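Local coordinates for uncharacterized protein VP1736 (Vibrio parahaemolyticus, PDB 3LXQ) that is of unknown function but carries a sulfatase-family domain of the alkaline phosphatase clan, built as an alpha/beta fold, at residues 133-138 against 149-154; 144-149 against 379-384. All coordinates share one frame; numbering follows the deposited sequence.

Contact 1: 133-138 against 149-154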
loop_
_atom_site.group_PDB
_atom_site.type_symbol
_atom_site.label_atom_id
_atom_site.label_comp_id
_atom_site.label_asym_id
_atom_site.label_seq_id
_atom_site.Cartn_x
_atom_site.Cartn_y
_atom_site.Cartn_z
ATOM N N SER A 133 -4.770 -5.334 -7.394
ATOM C CA SER A 133 -3.353 -5.424 -7.108
ATOM C C SER A 133 -2.560 -4.224 -7.607
ATOM O O SER A 133 -1.748 -3.677 -6.845
ATOM C CB SER A 133 -2.791 -6.739 -7.656
ATOM O OG SER A 133 -3.377 -7.844 -6.971
ATOM N N VAL A 134 -2.782 -3.792 -8.855
ATOM C CA VAL A 134 -2.024 -2.652 -9.375
ATOM C C VAL A 134 -2.275 -1.368 -8.580
ATOM O O VAL A 134 -1.380 -0.539 -8.490
ATOM C CB VAL A 134 -2.185 -2.371 -10.910
ATOM C CG1 VAL A 134 -1.441 -3.416 -11.737
ATOM C CG2 VAL A 134 -3.633 -2.254 -11.330
ATOM N N ARG A 135 -3.466 -1.218 -7.992
ATOM C CA ARG A 135 -3.742 -0.025 -7.166
ATOM C C ARG A 135 -3.004 -0.091 -5.827
ATOM O O ARG A 135 -2.548 0.942 -5.306
ATOM C CB ARG A 135 -5.248 0.231 -6.998
ATOM C CG ARG A 135 -5.571 1.490 -6.177
ATOM C CD ARG A 135 -6.774 2.228 -6.733
ATOM N NE ARG A 135 -6.465 3.104 -7.882
ATOM C CZ ARG A 135 -7.373 3.436 -8.798
ATOM N NH1 ARG A 135 -8.597 2.931 -8.710
ATOM N NH2 ARG A 135 -7.086 4.256 -9.800
ATOM N N GLY A 136 -2.845 -1.296 -5.286
ATOM C CA GLY A 136 -1.986 -1.467 -4.097
ATOM C C GLY A 136 -0.519 -1.199 -4.374
ATOM O O GLY A 136 0.201 -0.649 -3.520
ATOM N N ILE A 137 -0.060 -1.587 -5.561
ATOM C CA ILE A 137 1.307 -1.238 -6.016
ATOM C C ILE A 137 1.414 0.276 -6.217
ATOM O O ILE A 137 2.395 0.899 -5.795
ATOM C CB ILE A 137 1.680 -2.007 -7.314
ATOM C CG1 ILE A 137 1.653 -3.519 -7.049
ATOM C CG2 ILE A 137 3.053 -1.547 -7.855
ATOM C CD1 ILE A 137 1.611 -4.388 -8.304
ATOM N N GLU A 138 0.416 0.865 -6.874
ATOM C CA GLU A 138 0.316 2.330 -7.013
ATOM C C GLU A 138 0.505 3.042 -5.673
ATOM O O GLU A 138 1.352 3.937 -5.542
ATOM C CB GLU A 138 -1.048 2.675 -7.598
ATOM C CG GLU A 138 -1.486 4.130 -7.527
ATOM C CD GLU A 138 -2.831 4.319 -8.222
ATOM O OE1 GLU A 138 -3.842 3.842 -7.665
ATOM O OE2 GLU A 138 -2.879 4.907 -9.334
ATOM N N SER A 149 -10.600 5.466 -12.832
ATOM C CA SER A 149 -9.825 4.788 -13.857
ATOM C C SER A 149 -8.945 3.730 -13.227
ATOM O O SER A 149 -8.931 3.554 -11.996
ATOM C CB SER A 149 -8.939 5.783 -14.619
ATOM O OG SER A 149 -9.721 6.628 -15.431
ATOM N N ARG A 150 -8.189 3.042 -14.076
ATOM C CA ARG A 150 -7.232 2.046 -13.617
ATOM C C ARG A 150 -6.072 2.750 -12.923
ATOM O O ARG A 150 -5.763 3.902 -13.222
ATOM C CB ARG A 150 -6.737 1.203 -14.794
ATOM C CG ARG A 150 -7.863 0.597 -15.635
ATOM C CD ARG A 150 -7.367 -0.240 -16.821
ATOM N NE ARG A 150 -6.351 0.424 -17.645
ATOM C CZ ARG A 150 -6.598 1.251 -18.665
ATOM N NH1 ARG A 150 -7.846 1.557 -18.998
ATOM N NH2 ARG A 150 -5.584 1.784 -19.353
ATOM N N ALA A 151 -5.441 2.063 -11.974
ATOM C CA ALA A 151 -4.170 2.543 -11.412
ATOM C C ALA A 151 -3.153 2.911 -12.508
ATOM O O ALA A 151 -3.171 2.341 -13.606
ATOM C CB ALA A 151 -3.595 1.490 -10.501
ATOM N N VAL A 152 -2.254 3.841 -12.185
ATOM C CA VAL A 152 -1.256 4.355 -13.125
ATOM C C VAL A 152 -0.244 3.304 -13.586
ATOM O O VAL A 152 0.522 3.552 -14.518
ATOM C CB VAL A 152 -0.470 5.587 -12.564
ATOM C CG1 VAL A 152 -1.409 6.664 -12.044
ATOM C CG2 VAL A 152 0.552 5.161 -11.518
ATOM N N VAL A 153 -0.238 2.137 -12.946
ATOM C CA VAL A 153 0.609 1.024 -13.416
ATOM C C VAL A 153 0.203 0.650 -14.842
ATOM O O VAL A 153 1.036 0.192 -15.639
ATOM C CB VAL A 153 0.506 -0.219 -12.502
ATOM C CG1 VAL A 153 1.408 -1.355 -13.013
ATOM C CG2 VAL A 153 0.837 0.143 -11.052
ATOM N N LYS A 154 -1.071 0.881 -15.158
ATOM C CA LYS A 154 -1.642 0.509 -16.452
ATOM C C LYS A 154 -2.002 1.699 -17.346
ATOM O O LYS A 154 -2.556 1.512 -18.428
ATOM C CB LYS A 154 -2.876 -0.389 -16.257
ATOM C CG LYS A 154 -2.543 -1.767 -15.737
ATOM C CD LYS A 154 -3.772 -2.632 -15.576
ATOM C CE LYS A 154 -3.356 -4.079 -15.392
ATOM N NZ LYS A 154 -4.514 -4.951 -15.054
#

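Contact 2: 144-149 against 379-384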
loop_
_atom_site.group_PDB
_atom_site.type_symbol
_atom_site.label_atom_id
_atom_site.label_comp_id
_atom_site.label_asym_id
_atom_site.label_seq_id
_atom_site.Cartn_x
_atom_site.Cartn_y
_atom_site.Cartn_z
ATOM N N PHE A 144 0.085 7.763 -4.876
ATOM C CA PHE A 144 -0.892 8.455 -5.700
ATOM C C PHE A 144 -2.260 7.961 -5.295
ATOM O O PHE A 144 -2.456 6.755 -5.155
ATOM C CB PHE A 144 -0.633 8.137 -7.179
ATOM C CG PHE A 144 -1.346 9.051 -8.165
ATOM C CD1 PHE A 144 -1.161 10.431 -8.136
ATOM C CD2 PHE A 144 -2.145 8.508 -9.164
ATOM C CE1 PHE A 144 -1.800 11.260 -9.051
ATOM C CE2 PHE A 144 -2.782 9.329 -10.099
ATOM C CZ PHE A 144 -2.610 10.705 -10.047
ATOM N N PRO A 145 -3.204 8.887 -5.083
ATOM C CA PRO A 145 -4.568 8.526 -4.702
ATOM C C PRO A 145 -5.314 7.908 -5.878
ATOM O O PRO A 145 -4.784 7.861 -6.985
ATOM C CB PRO A 145 -5.213 9.873 -4.308
ATOM C CG PRO A 145 -4.114 10.852 -4.251
ATOM C CD PRO A 145 -3.034 10.350 -5.141
ATOM N N PRO A 146 -6.523 7.401 -5.628
ATOM C CA PRO A 146 -7.297 6.629 -6.603
ATOM C C PRO A 146 -8.160 7.480 -7.540
ATOM O O PRO A 146 -8.428 8.653 -7.263
ATOM C CB PRO A 146 -8.185 5.737 -5.718
ATOM C CG PRO A 146 -8.376 6.546 -4.452
ATOM C CD PRO A 146 -7.142 7.421 -4.296
ATOM N N SER A 147 -8.577 6.883 -8.652
ATOM C CA SER A 147 -9.527 7.505 -9.567
ATOM C C SER A 147 -10.519 6.432 -9.966
ATOM O O SER A 147 -10.349 5.275 -9.567
ATOM C CB SER A 147 -8.808 8.100 -10.800
ATOM O OG SER A 147 -8.324 7.099 -11.684
ATOM N N PRO A 148 -11.572 6.800 -10.728
ATOM C CA PRO A 148 -12.473 5.799 -11.322
ATOM C C PRO A 148 -11.788 5.018 -12.430
ATOM O O PRO A 148 -12.346 4.042 -12.918
ATOM C CB PRO A 148 -13.595 6.651 -11.929
ATOM C CG PRO A 148 -13.527 7.921 -11.221
ATOM C CD PRO A 148 -12.092 8.159 -10.914
ATOM N N SER A 149 -10.600 5.466 -12.832
ATOM C CA SER A 149 -9.825 4.788 -13.857
ATOM C C SER A 149 -8.945 3.730 -13.227
ATOM O O SER A 149 -8.931 3.554 -11.996
ATOM C CB SER A 149 -8.939 5.783 -14.619
ATOM O OG SER A 149 -9.721 6.628 -15.431
HETATM N N MSE A 379 -9.293 7.282 2.107
HETATM C CA MSE A 379 -9.949 7.322 0.809
HETATM C C MSE A 379 -10.055 5.907 0.276
HETATM O O MSE A 379 -9.094 5.158 0.323
HETATM C CB MSE A 379 -9.139 8.160 -0.187
HETATM C CG MSE A 379 -8.624 9.464 0.377
HETATM SE SE MSE A 379 -7.846 10.423 -1.137
HETATM C CE MSE A 379 -6.404 11.386 -0.170
HETATM N N MSE A 380 -11.213 5.548 -0.256
HETATM C CA MSE A 380 -11.327 4.255 -0.914
HETATM C C MSE A 380 -12.214 4.256 -2.157
HETATM O O MSE A 380 -13.275 4.897 -2.199
HETATM C CB MSE A 380 -11.614 3.116 0.082
HETATM C CG MSE A 380 -12.811 3.289 0.947
HETATM SE SE MSE A 380 -12.588 2.627 2.789
HETATM C CE MSE A 380 -13.227 4.281 3.585
ATOM N N GLN A 381 -11.714 3.588 -3.195
ATOM C CA GLN A 381 -12.384 3.526 -4.485
ATOM C C GLN A 381 -12.856 2.117 -4.723
ATOM O O GLN A 381 -12.043 1.194 -4.794
ATOM C CB GLN A 381 -11.430 3.923 -5.608
ATOM C CG GLN A 381 -12.097 4.118 -6.957
ATOM C CD GLN A 381 -12.641 5.530 -7.145
ATOM O OE1 GLN A 381 -11.988 6.507 -6.777
ATOM N NE2 GLN A 381 -13.835 5.642 -7.741
ATOM N N TYR A 382 -14.173 1.962 -4.841
ATOM C CA TYR A 382 -14.784 0.699 -5.189
ATOM C C TYR A 382 -15.381 0.830 -6.592
ATOM O O TYR A 382 -16.518 1.294 -6.755
ATOM C CB TYR A 382 -15.852 0.295 -4.155
ATOM C CG TYR A 382 -16.508 -1.036 -4.453
ATOM C CD1 TYR A 382 -15.810 -2.233 -4.251
ATOM C CD2 TYR A 382 -17.819 -1.108 -4.935
ATOM C CE1 TYR A 382 -16.386 -3.454 -4.524
ATOM C CE2 TYR A 382 -18.409 -2.332 -5.215
ATOM C CZ TYR A 382 -17.683 -3.502 -5.005
ATOM O OH TYR A 382 -18.230 -4.726 -5.263
ATOM N N ASP A 383 -14.600 0.434 -7.600
ATOM C CA ASP A 383 -14.980 0.633 -9.015
ATOM C C ASP A 383 -15.234 2.124 -9.323
ATOM O O ASP A 383 -14.309 2.933 -9.297
ATOM C CB ASP A 383 -16.195 -0.250 -9.390
ATOM C CG ASP A 383 -15.885 -1.744 -9.293
ATOM O OD1 ASP A 383 -14.709 -2.125 -9.495
ATOM O OD2 ASP A 383 -16.820 -2.540 -9.030
ATOM N N LYS A 384 -16.492 2.473 -9.583
ATOM C CA LYS A 384 -16.874 3.841 -9.916
ATOM C C LYS A 384 -17.208 4.693 -8.679
ATOM O O LYS A 384 -17.436 5.902 -8.794
ATOM C CB LYS A 384 -18.061 3.830 -10.900
#

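Contact 1: 133-138 against 149-154
The methyl of A151 fits into a shallow hollow on helix 133-141, bounded by V134, R135 and E138. Its CB lies 3.7 Å from R135 CA and meets V134 CG2 on one flank and E138 CD on another. V153 takes the neighbouring hollow across the V134-E138 line, lined by V134 and I137. Its CG2 lies 3.5 Å from V134 O, and its CG1 packs against V134 CG1 at 3.7 Å. V153 CG2, anti to its carbonyl carbon, also touches I137 CG2. Both come from a type I turn, A151 to K154. In this sulfatase-family fold the turn lies in the loop between helices 133-141 and 165-171, which doubles back onto the first. E138, extended beyond CG, takes a fairly straight bond (164°) from V152 N on OE2, at 3.1 Å and from above the carboxylate plane. The other oxygen, OE1, forms a salt bridge with R135 NE at 2.7 Å, through its syn lone pair and in the guanidinium plane. R135 NH2 gives a bent hydrogen bond (139°) to S149 O at 3.0 Å, from above the carbonyl plane. K154, last in the turn, brushes V134 CG1 with CE, and its NZ forms a salt bridge with D187.

Contact 2: 144-149 against 379-384
A proline-rich loop of the sulfatase-family domain, 144-149, packs here against strand 377-382, an outer strand of the five-stranded antiparallel sheet. The touching parts, 145-148 and 379-383, run 27° apart, but no hydrogen bond joins them. Q381 carries most of the contact. Its CB meets P146 CB at 3.7 Å, and the two side chains pass at a slant. The glutamine then bends at chi2 (87°), which turns the amide along the loop. Its CG and CD each lie 3.3 Å from S147 O, which sits over one amide face. Q381 OE1 is near the same oxygen, but both are acceptors. Over the same face, toward its nitrogen end, P148 CA lies 3.8 Å from Q381 NE2. NE2 is hydrogen-bonded to D383 O at 3.2 Å and to Y45 OH, two partners that would restrict turning of the amide. M379, modelled as selenomethionine, adds a looser apolar touch: SE lies 4.2 Å from P145 CB. Within the loop, S147 OG accepts from S149 N in an ST turn. Helix 422-441 adds F434 against P145 and N431 against M379. F386 of strand 385-390 touches M379 and Q381, while R135 of helix 133-141 touches both P146 and Q381.

Overall arrangement
Both contacts are largely buried, and their centres lie 10 Å apart. Most packing residues are buried; R150 in contact 1 and D383 in contact 2 are exposed. Both use successive parts of one loop and share S149. Contact 1 holds the loop to the helix directly before it. Contact 2 joins it to a strand more than two hundred residues later, at the edge of the smaller sheet. Contact 1 combines small aliphatic side chains with charged groups and hydrogen bonds. Contact 2 rests on prolines, a selenomethionine and one face of a glutamine amide. R135 links the two: its NH1 makes a weak hydrogen bond to S147 O. V152 CG1 also meets F144 CD2, at 3.5 Å.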